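PDB 4FO0: actin-related protein 8 from Homo sapiens, which binds ATP with weak basal ATPase activity and is a proposed core component of the INO80 chromatin remodeling complex, acting in transcription, DNA replication and probably DNA repair. Local coordinates for residues Trp87-Ser92 with Gln517-His522; Glu139-Asn144 with Ile151-Arg156; His183-Tyr188 with Met223-Ser228; Gln234-Ala239 with Ser259-Glu264. All coordinates share one frame; numbering follows the deposited sequence.

Interaction 1: Trp87-Ser92 with Gln517-His522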
# COMPACT_ATOMS: atom_id res chain seq x y z
N TRP A 87 -14.05 -24.00 -2.78
CA TRP A 87 -14.63 -25.33 -2.73
C TRP A 87 -13.57 -26.41 -2.51
O TRP A 87 -13.75 -27.31 -1.70
CB TRP A 87 -15.32 -25.62 -4.06
CG TRP A 87 -16.06 -26.91 -4.09
CD1 TRP A 87 -15.75 -28.01 -4.83
CD2 TRP A 87 -17.23 -27.24 -3.34
NE1 TRP A 87 -16.66 -29.01 -4.59
CE2 TRP A 87 -17.59 -28.56 -3.68
CE3 TRP A 87 -18.03 -26.55 -2.42
CZ2 TRP A 87 -18.70 -29.20 -3.13
CZ3 TRP A 87 -19.13 -27.19 -1.88
CH2 TRP A 87 -19.45 -28.50 -2.23
N SER A 88 -12.49 -26.31 -3.26
CA SER A 88 -11.42 -27.29 -3.21
C SER A 88 -10.82 -27.46 -1.81
O SER A 88 -10.31 -28.52 -1.48
CB SER A 88 -10.34 -26.93 -4.23
OG SER A 88 -9.09 -26.77 -3.60
N LYS A 89 -10.88 -26.41 -1.00
CA LYS A 89 -10.28 -26.43 0.32
C LYS A 89 -11.30 -26.81 1.37
O LYS A 89 -12.30 -26.12 1.55
CB LYS A 89 -9.68 -25.06 0.64
CG LYS A 89 -9.09 -24.91 2.03
CD LYS A 89 -8.32 -23.59 2.13
CE LYS A 89 -7.65 -23.44 3.49
NZ LYS A 89 -6.69 -22.31 3.55
N LYS A 90 -11.07 -27.91 2.06
CA LYS A 90 -12.04 -28.39 3.03
C LYS A 90 -11.98 -27.53 4.26
O LYS A 90 -11.02 -26.76 4.46
CB LYS A 90 -11.76 -29.85 3.40
CG LYS A 90 -11.68 -30.79 2.21
CD LYS A 90 -12.99 -30.84 1.45
CE LYS A 90 -13.28 -32.26 1.01
NZ LYS A 90 -13.50 -33.13 2.20
N MET A 91 -12.99 -27.65 5.11
CA MET A 91 -13.00 -26.90 6.35
C MET A 91 -12.32 -27.69 7.45
O MET A 91 -11.89 -28.82 7.23
CB MET A 91 -14.43 -26.51 6.72
CG MET A 91 -15.05 -25.58 5.70
SD MET A 91 -16.49 -24.71 6.34
CE MET A 91 -17.62 -26.09 6.60
N SER A 92 -12.21 -27.09 8.63
CA SER A 92 -11.48 -27.70 9.74
C SER A 92 -12.05 -29.06 10.14
O SER A 92 -11.31 -29.95 10.55
CB SER A 92 -11.43 -26.77 10.95
OG SER A 92 -10.57 -25.68 10.71
N GLN A 517 -2.08 -15.23 7.19
CA GLN A 517 -0.83 -15.98 7.34
C GLN A 517 -0.98 -17.48 7.04
O GLN A 517 -0.28 -18.03 6.18
CB GLN A 517 -0.25 -15.80 8.74
CG GLN A 517 0.78 -16.86 9.08
CD GLN A 517 1.41 -16.64 10.43
OE1 GLN A 517 1.78 -15.52 10.79
NE2 GLN A 517 1.54 -17.72 11.19
N GLU A 518 -1.89 -18.12 7.77
CA GLU A 518 -2.27 -19.51 7.55
C GLU A 518 -2.68 -19.74 6.10
O GLU A 518 -2.16 -20.64 5.44
CB GLU A 518 -3.44 -19.89 8.46
CG GLU A 518 -3.25 -19.51 9.94
CD GLU A 518 -3.46 -18.01 10.24
OE1 GLU A 518 -3.03 -17.16 9.44
OE2 GLU A 518 -4.07 -17.69 11.28
N PHE A 519 -3.60 -18.92 5.61
CA PHE A 519 -4.15 -19.13 4.28
C PHE A 519 -3.05 -19.23 3.25
O PHE A 519 -3.05 -20.12 2.38
CB PHE A 519 -5.10 -17.99 3.90
CG PHE A 519 -5.60 -18.08 2.50
CD1 PHE A 519 -4.83 -17.63 1.44
CD2 PHE A 519 -6.85 -18.62 2.24
CE1 PHE A 519 -5.30 -17.72 0.14
CE2 PHE A 519 -7.33 -18.70 0.94
CZ PHE A 519 -6.55 -18.25 -0.12
N LEU A 520 -2.11 -18.31 3.34
CA LEU A 520 -1.04 -18.22 2.37
C LEU A 520 -0.00 -19.32 2.57
O LEU A 520 0.53 -19.87 1.60
CB LEU A 520 -0.38 -16.84 2.48
CG LEU A 520 0.87 -16.65 1.64
CD1 LEU A 520 0.55 -16.72 0.15
CD2 LEU A 520 1.52 -15.34 2.00
N GLN A 521 0.28 -19.64 3.82
CA GLN A 521 1.23 -20.70 4.13
C GLN A 521 0.73 -22.02 3.56
O GLN A 521 1.50 -22.83 3.05
CB GLN A 521 1.41 -20.82 5.64
CG GLN A 521 1.36 -22.23 6.13
CD GLN A 521 2.67 -22.64 6.71
OE1 GLN A 521 3.06 -22.20 7.80
NE2 GLN A 521 3.40 -23.48 5.98
N HIS A 522 -0.58 -22.22 3.65
CA HIS A 522 -1.21 -23.41 3.10
C HIS A 522 -1.02 -23.52 1.59
O HIS A 522 -0.68 -24.59 1.10
CB HIS A 522 -2.69 -23.43 3.47
CG HIS A 522 -3.49 -24.47 2.75
ND1 HIS A 522 -3.98 -25.59 3.39
CD2 HIS A 522 -3.89 -24.56 1.46
CE1 HIS A 522 -4.66 -26.32 2.52
NE2 HIS A 522 -4.62 -25.72 1.34
O HOH W 1 -5.36 -21.61 1.61
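A single lysine side chain, Lys89, makes this contact: it bridges from the loop that follows helix 71-88 to the Phe519 and His522 rings on helix 516-527. CG of Lys89 is anti to the backbone N (chi1 176°) and the rest of the chain is extended, which carries the ammonium group across to the helix. The contact with His522 is made over one ring face. Lys89 CE stands 4.2 Å from the centroid of the His522 ring, only 4° off the ring normal, a CH-pi contact. Lys89 NZ lies over the same ring, 3.9 Å from CG of His522 and shifted toward the rim. The approach to Phe519 is oblique, with Lys89 NZ 3.9 Å from Phe519 CD2. A water links Lys89 NZ to Phe519 O; its oxygen donates to Phe519 O at 2.9 Å and lies over a face of the phenyl ring. With Lys89 NZ 4.3 Å from His522 ND1, the ammonium group would probably disfavour protonation of His522. Lys89 also touches Gln324. On the helix, the Phe519 ring meets Phe362, and Leu520 and Gln521 pack on Val541 of strand 540-542. The contact thus joins an N-terminal loop to a helix packed on an edge strand of the six-stranded sheet.

Interaction 2: Glu139-Asn144 with Ile151-Arg156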
# COMPACT_ATOMS: atom_id res chain seq x y z
N GLU A 139 -7.01 16.79 5.51
CA GLU A 139 -7.73 18.00 5.14
C GLU A 139 -8.07 18.01 3.65
O GLU A 139 -9.13 18.47 3.24
CB GLU A 139 -6.93 19.24 5.50
CG GLU A 139 -7.05 19.64 6.94
CD GLU A 139 -6.46 21.02 7.21
OE1 GLU A 139 -6.83 21.64 8.24
OE2 GLU A 139 -5.64 21.48 6.38
N ALA A 140 -7.16 17.48 2.84
CA ALA A 140 -7.41 17.38 1.41
C ALA A 140 -8.54 16.40 1.11
O ALA A 140 -9.40 16.70 0.27
CB ALA A 140 -6.14 17.01 0.68
N LEU A 141 -8.57 15.26 1.79
CA LEU A 141 -9.61 14.26 1.53
C LEU A 141 -11.00 14.83 1.81
O LEU A 141 -11.98 14.40 1.19
CB LEU A 141 -9.42 13.01 2.38
CG LEU A 141 -8.18 12.15 2.19
CD1 LEU A 141 -8.15 11.07 3.24
CD2 LEU A 141 -8.17 11.53 0.82
N TYR A 142 -11.07 15.78 2.74
CA TYR A 142 -12.35 16.30 3.22
C TYR A 142 -12.83 17.60 2.57
O TYR A 142 -13.76 18.24 3.05
CB TYR A 142 -12.32 16.44 4.73
CG TYR A 142 -12.65 15.15 5.39
CD1 TYR A 142 -11.69 14.18 5.57
CD2 TYR A 142 -13.95 14.89 5.80
CE1 TYR A 142 -12.00 12.98 6.17
CE2 TYR A 142 -14.27 13.70 6.40
CZ TYR A 142 -13.29 12.74 6.58
OH TYR A 142 -13.61 11.55 7.18
N VAL A 143 -12.17 17.98 1.49
CA VAL A 143 -12.64 19.09 0.71
C VAL A 143 -13.93 18.69 -0.02
O VAL A 143 -13.97 17.68 -0.72
CB VAL A 143 -11.56 19.53 -0.29
CG1 VAL A 143 -12.11 20.51 -1.30
CG2 VAL A 143 -10.37 20.11 0.48
N ASN A 144 -14.99 19.46 0.20
CA ASN A 144 -16.23 19.31 -0.53
C ASN A 144 -15.92 19.18 -2.02
O ASN A 144 -15.21 20.00 -2.58
CB ASN A 144 -17.13 20.51 -0.26
CG ASN A 144 -18.51 20.38 -0.89
OD1 ASN A 144 -18.70 19.76 -1.93
ND2 ASN A 144 -19.49 21.01 -0.25
N ILE A 151 -7.80 17.52 -6.97
CA ILE A 151 -7.22 16.55 -6.05
C ILE A 151 -6.11 15.77 -6.73
O ILE A 151 -6.32 15.20 -7.81
CB ILE A 151 -8.28 15.59 -5.54
CG1 ILE A 151 -9.43 16.37 -4.90
CG2 ILE A 151 -7.68 14.59 -4.55
CD1 ILE A 151 -9.03 17.18 -3.71
N HIS A 152 -4.94 15.74 -6.10
CA HIS A 152 -3.77 15.06 -6.65
C HIS A 152 -3.15 14.06 -5.69
O HIS A 152 -2.83 14.38 -4.54
CB HIS A 152 -2.71 16.07 -7.13
CG HIS A 152 -3.20 16.99 -8.20
ND1 HIS A 152 -3.51 18.32 -7.96
CD2 HIS A 152 -3.45 16.78 -9.51
CE1 HIS A 152 -3.93 18.88 -9.08
NE2 HIS A 152 -3.90 17.97 -10.03
N TRP A 153 -3.00 12.83 -6.18
CA TRP A 153 -2.22 11.82 -5.51
C TRP A 153 -0.92 11.68 -6.29
O TRP A 153 -0.91 11.11 -7.37
CB TRP A 153 -2.94 10.48 -5.55
CG TRP A 153 -4.24 10.45 -4.82
CD1 TRP A 153 -5.47 10.73 -5.33
CD2 TRP A 153 -4.45 10.07 -3.45
NE1 TRP A 153 -6.44 10.56 -4.36
CE2 TRP A 153 -5.84 10.16 -3.19
CE3 TRP A 153 -3.60 9.68 -2.41
CZ2 TRP A 153 -6.39 9.87 -1.95
CZ3 TRP A 153 -4.15 9.38 -1.16
CH2 TRP A 153 -5.54 9.48 -0.94
N PRO A 154 0.18 12.22 -5.75
CA PRO A 154 1.48 12.26 -6.43
C PRO A 154 2.02 10.87 -6.74
O PRO A 154 2.92 10.73 -7.56
CB PRO A 154 2.38 12.95 -5.41
CG PRO A 154 1.46 13.74 -4.57
CD PRO A 154 0.21 12.93 -4.46
N ILE A 155 1.49 9.86 -6.08
CA ILE A 155 1.94 8.51 -6.33
C ILE A 155 0.77 7.57 -6.60
O ILE A 155 -0.23 7.59 -5.88
CB ILE A 155 2.81 8.00 -5.17
CG1 ILE A 155 3.99 8.96 -4.97
CG2 ILE A 155 3.29 6.57 -5.43
CD1 ILE A 155 4.92 8.54 -3.89
N ARG A 156 0.90 6.78 -7.65
CA ARG A 156 -0.12 5.80 -8.04
C ARG A 156 0.59 4.51 -8.37
O ARG A 156 1.61 4.52 -9.07
CB ARG A 156 -0.91 6.27 -9.28
CG ARG A 156 -1.69 7.58 -9.12
CD ARG A 156 -2.96 7.44 -8.29
NE ARG A 156 -2.65 7.32 -6.87
CZ ARG A 156 -3.55 7.15 -5.90
NH1 ARG A 156 -4.84 7.08 -6.19
NH2 ARG A 156 -3.15 7.05 -4.64
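Leu141 and Trp153 supply the main apolar contact, their side chains at about a right angle. The CD2 branch of Leu141 comes obliquely to the six-membered part of the indole, 3.7 Å from Trp153 CZ2 and 3.8 Å from Trp153 CH2. Leu141 CG is anti to the carbonyl carbon (chi1 -64°), which brings the methyl over to the tryptophan. Ile151 CD1 makes a methyl-to-carbonyl van der Waals contact, 4.0 Å from Ala140 O. Ala140 O accepts from Val143 N at 3.3 Å as the helix ends.

No hydrogen bond joins the two segments, but polar bonds fix the tryptophan's surroundings. Arg156 NE donates to Ile155 O at 2.6 Å, almost straight at 168°, with the acceptor in the guanidinium plane. With its bonds to Ser24 O and Ser59 O, this helps fix the guanidinium, whose face has Trp153 CB over its centre, while Arg156 NH2 lies over one face of the indole. Trp153 N bonds to Asp58 OD2. Ser24 and its neighbour Thr25 bind ATP, and Thr25 is close to Trp153. The arrangement backs the phosphate-binding hairpin between strands 17-21 and 26-31, a hallmark of the actin-type ATPase fold.

Interaction 3: His183-Tyr188 with Met223-Ser228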
# COMPACT_ATOMS: atom_id res chain seq x y z
N HIS A 183 4.93 20.10 4.62
CA HIS A 183 3.81 20.27 5.53
C HIS A 183 3.85 19.26 6.69
O HIS A 183 3.57 19.61 7.83
CB HIS A 183 2.48 20.15 4.76
CG HIS A 183 1.27 20.19 5.64
ND1 HIS A 183 0.74 21.37 6.12
CD2 HIS A 183 0.48 19.19 6.12
CE1 HIS A 183 -0.33 21.09 6.86
NE2 HIS A 183 -0.50 19.78 6.88
N ALA A 184 4.19 18.01 6.40
CA ALA A 184 4.16 16.97 7.42
C ALA A 184 5.25 17.19 8.46
O ALA A 184 5.05 17.00 9.66
CB ALA A 184 4.29 15.62 6.81
N ILE A 185 6.41 17.60 7.98
CA ILE A 185 7.52 17.93 8.87
C ILE A 185 7.23 19.10 9.81
O ILE A 185 7.53 19.01 10.99
CB ILE A 185 8.80 18.15 8.06
CG1 ILE A 185 9.25 16.82 7.48
CG2 ILE A 185 9.89 18.70 8.94
CD1 ILE A 185 10.04 16.98 6.22
N GLN A 186 6.63 20.19 9.31
CA GLN A 186 6.33 21.33 10.19
C GLN A 186 5.21 20.99 11.15
O GLN A 186 5.25 21.38 12.32
CB GLN A 186 5.89 22.58 9.43
CG GLN A 186 6.41 22.79 8.04
CD GLN A 186 5.58 23.86 7.31
OE1 GLN A 186 5.68 24.03 6.09
NE2 GLN A 186 4.76 24.59 8.07
N LYS A 187 4.20 20.29 10.65
CA LYS A 187 2.96 20.09 11.40
C LYS A 187 2.96 18.91 12.36
O LYS A 187 2.41 19.00 13.45
CB LYS A 187 1.78 19.95 10.43
CG LYS A 187 0.44 19.74 11.12
CD LYS A 187 -0.48 20.92 10.89
CE LYS A 187 -1.94 20.53 11.05
NZ LYS A 187 -2.25 19.33 10.22
N TYR A 188 3.58 17.80 11.98
CA TYR A 188 3.50 16.61 12.81
C TYR A 188 4.80 16.34 13.54
O TYR A 188 4.80 15.88 14.68
CB TYR A 188 3.05 15.40 11.99
CG TYR A 188 1.69 15.63 11.37
CD1 TYR A 188 1.58 16.27 10.14
CD2 TYR A 188 0.53 15.27 12.03
CE1 TYR A 188 0.35 16.51 9.58
CE2 TYR A 188 -0.71 15.51 11.47
CZ TYR A 188 -0.80 16.13 10.24
OH TYR A 188 -2.03 16.38 9.68
N MET A 223 18.56 19.75 -2.22
CA MET A 223 18.61 21.10 -2.77
C MET A 223 17.38 21.97 -2.46
O MET A 223 17.52 23.14 -2.13
CB MET A 223 18.85 21.06 -4.29
CG MET A 223 20.18 20.44 -4.73
SD MET A 223 21.65 21.06 -3.86
CE MET A 223 21.48 20.22 -2.29
N LYS A 224 16.19 21.41 -2.58
CA LYS A 224 14.98 22.20 -2.42
C LYS A 224 14.51 22.29 -0.97
O LYS A 224 14.04 23.32 -0.52
CB LYS A 224 13.85 21.63 -3.29
CG LYS A 224 14.11 21.68 -4.77
CD LYS A 224 13.57 22.96 -5.37
CE LYS A 224 13.72 22.97 -6.88
NZ LYS A 224 13.10 21.77 -7.52
N MET A 225 14.63 21.19 -0.23
CA MET A 225 14.09 21.17 1.12
C MET A 225 15.15 21.54 2.17
O MET A 225 14.82 22.09 3.22
CB MET A 225 13.49 19.81 1.44
CG MET A 225 12.10 19.60 0.88
SD MET A 225 11.55 17.92 1.21
CE MET A 225 10.58 18.13 2.69
N GLY A 226 16.41 21.22 1.89
CA GLY A 226 17.50 21.71 2.71
C GLY A 226 18.12 20.76 3.72
O GLY A 226 18.83 21.20 4.63
N PHE A 227 17.85 19.47 3.58
CA PHE A 227 18.55 18.47 4.37
C PHE A 227 20.02 18.53 4.00
O PHE A 227 20.36 18.88 2.88
CB PHE A 227 18.03 17.09 4.02
CG PHE A 227 16.72 16.77 4.64
CD1 PHE A 227 16.66 16.11 5.85
CD2 PHE A 227 15.55 17.12 4.00
CE1 PHE A 227 15.44 15.80 6.43
CE2 PHE A 227 14.32 16.83 4.56
CZ PHE A 227 14.27 16.16 5.79
N SER A 228 20.89 18.16 4.94
CA SER A 228 22.31 18.29 4.69
C SER A 228 22.86 17.02 4.08
O SER A 228 23.87 17.03 3.37
CB SER A 228 23.06 18.62 5.98
OG SER A 228 22.97 17.56 6.88
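Ile185 CD1 touches both Met225 and Phe227, and this small apolar cluster is the tight part of the contact. CD1 of Ile185 is 3.8 Å from CE of Met225, methyl against methyl, with the two side chains running obliquely to each other. The same CD1 of Ile185 reaches Phe227 at the ring edge, near the ring plane, 4.3 Å from Phe227 CZ. The methionine chain explains its part. Its CG is anti to the carbonyl carbon (chi1 -80°), the middle is extended, and a bend at the last torsion (chi3 97°) turns CE toward the isoleucine. All three side chains are buried, and no hydrogen bond crosses between the segments.

The outer side is looser and polar. Gln186, Lys187 and Tyr188 are exposed and take no part in the cluster. There the aliphatic part of Lys187 lies over one face of the Tyr188 ring, with Lys187 CG 3.6 Å above its plane, and Lys187 NZ makes a weak hydrogen bond of 3.0 Å to Tyr188 OH. Lys224 is likewise exposed, on the other helix. Between Met225 and Phe227 the chain leaves helix 211-225 at Gly226, whose phi is positive (101°). That turn sends Phe227 back to the same apolar patch as Met225.

This is plain packing between the ends of two helices, far from the ATP site. Met225 also rests on Trp181 and Ser182 of helix 170-187. Phe227 packs on Leu196 and on Cys201 of strand 200-205, so the cluster ties the helix pair to the sheet that contains strand 200-205.

Interaction 4: Gln234-Ala239 with Ser259-Glu264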
# COMPACT_ATOMS: atom_id res chain seq x y z
N GLN A 234 16.22 0.64 -0.49
CA GLN A 234 15.02 -0.01 -0.96
C GLN A 234 14.13 -0.42 0.19
O GLN A 234 14.61 -0.85 1.23
CB GLN A 234 15.38 -1.23 -1.77
CG GLN A 234 16.28 -0.90 -2.91
CD GLN A 234 16.90 -2.13 -3.48
OE1 GLN A 234 16.47 -2.63 -4.52
NE2 GLN A 234 17.91 -2.65 -2.80
N GLU A 235 12.83 -0.28 -0.01
CA GLU A 235 11.88 -0.54 1.05
C GLU A 235 11.91 -2.04 1.41
O GLU A 235 11.62 -2.43 2.54
CB GLU A 235 10.47 -0.03 0.68
CG GLU A 235 9.77 -0.81 -0.45
CD GLU A 235 8.68 -0.02 -1.20
OE1 GLU A 235 8.43 -0.35 -2.39
OE2 GLU A 235 8.07 0.92 -0.63
N SER A 236 12.27 -2.88 0.45
CA SER A 236 12.33 -4.32 0.69
C SER A 236 13.45 -4.70 1.67
O SER A 236 13.25 -5.51 2.57
CB SER A 236 12.52 -5.06 -0.63
OG SER A 236 13.55 -4.46 -1.39
N VAL A 237 14.64 -4.13 1.48
CA VAL A 237 15.73 -4.42 2.38
C VAL A 237 15.41 -3.87 3.76
O VAL A 237 15.64 -4.53 4.78
CB VAL A 237 17.04 -3.82 1.88
CG1 VAL A 237 18.13 -4.06 2.90
CG2 VAL A 237 17.41 -4.41 0.54
N CYS A 238 14.86 -2.66 3.79
CA CYS A 238 14.46 -2.05 5.05
C CYS A 238 13.48 -2.92 5.81
O CYS A 238 13.60 -3.10 7.03
CB CYS A 238 13.90 -0.65 4.82
SG CYS A 238 15.17 0.54 4.33
N ALA A 239 12.52 -3.49 5.10
CA ALA A 239 11.58 -4.41 5.72
C ALA A 239 12.31 -5.53 6.46
O ALA A 239 11.91 -5.89 7.57
CB ALA A 239 10.64 -4.99 4.68
N SER A 259 4.91 -5.90 -4.14
CA SER A 259 6.29 -6.26 -4.44
C SER A 259 6.59 -7.63 -3.92
O SER A 259 6.17 -8.00 -2.82
CB SER A 259 7.27 -5.29 -3.78
OG SER A 259 7.20 -3.99 -4.34
N VAL A 260 7.33 -8.40 -4.72
CA VAL A 260 7.93 -9.64 -4.27
C VAL A 260 9.43 -9.60 -4.57
O VAL A 260 9.86 -9.07 -5.60
CB VAL A 260 7.32 -10.85 -4.98
CG1 VAL A 260 7.72 -12.14 -4.26
CG2 VAL A 260 5.83 -10.73 -5.00
N CYS A 261 10.23 -10.15 -3.66
CA CYS A 261 11.65 -10.31 -3.95
C CYS A 261 12.34 -11.12 -2.87
O CYS A 261 11.80 -11.32 -1.78
CB CYS A 261 12.33 -8.96 -4.14
SG CYS A 261 12.79 -8.08 -2.62
N CYS A 262 13.53 -11.60 -3.18
CA CYS A 262 14.30 -12.36 -2.21
C CYS A 262 15.46 -11.54 -1.73
O CYS A 262 16.23 -10.99 -2.52
CB CYS A 262 14.77 -13.67 -2.81
SG CYS A 262 13.39 -14.78 -3.10
N VAL A 263 15.58 -11.44 -0.41
CA VAL A 263 16.60 -10.60 0.19
C VAL A 263 17.50 -11.46 1.04
O VAL A 263 17.03 -12.28 1.83
CB VAL A 263 15.98 -9.46 1.02
CG1 VAL A 263 17.02 -8.81 1.92
CG2 VAL A 263 15.34 -8.44 0.11
N GLU A 264 18.80 -11.28 0.84
CA GLU A 264 19.82 -12.06 1.54
C GLU A 264 20.88 -11.10 2.07
O GLU A 264 21.71 -10.60 1.32
CB GLU A 264 20.45 -13.06 0.58
CG GLU A 264 20.91 -14.34 1.24
CD GLU A 264 21.25 -15.42 0.22
OE1 GLU A 264 21.24 -15.10 -0.99
OE2 GLU A 264 21.52 -16.57 0.62
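No ring takes part here, and the flat group that matters is the carboxylate of Glu235, whose OE1 is 4.3 Å from Ser259 OG. No hydrogen bond joins them. Glu235 OE2 is held instead by His21 NE2. The side chain lies about 4 Å from the bound magnesium ion and about 6 Å from ATP. In actin this position is held by a glutamine linked to ATP hydrolysis, and Glu235 probably takes its place. Helix 235-243 probably corresponds to the helix at actin's interdomain hinge, beside the nucleotide.

The centre of the contact is small and compact. Ser236 CB sits 3.6 Å from Cys261 SG, and Ser236 OG is 3.9 Å from Cys261 SG. With chi1 at 47°, Ser236 OG is placed to hydrogen-bond Asp207 OD1. Beyond it, Val263 CG2 approaches the helix backbone, 4.4 Å from Ser236 O.

The axes of helix 235-239 and strand 259-264 approach to 9.0 Å, their N-to-C directions 54° apart, so the helix lies across the strand. Every second residue of the strand, Ser259, Cys261 and Val263, points its CB to the helix. Val260 points away and packs on Ala483 and Ser487 of helix 480-489. Ala239 and Val263 both touch Ile250. Helix 235-243 thus packs on strands 247-253 and 258-264, and helix 480-489 lies on the other side of strand 258-264.

Overall arrangement
Two of the four contacts lie beside the nucleotide of an actin-type fold. Interaction 4 reaches the magnesium and ATP through Glu235, and interaction 2 comes near through Trp153, whose side chain is about 7 Å from ATP. The nearest atoms of these two contacts are about 9 Å apart, and the contacts lie on opposite sides of the chain's centre. Interaction 1 lies further off, with the Phe519 side chain about 13 Å from ATP, and closes a span of sequence that holds the other three. Interaction 3 is remote from the site, yet its nearest atoms come within about 5 Å of interaction 2. Centres of interactions 1 and 3 are 47 Å apart.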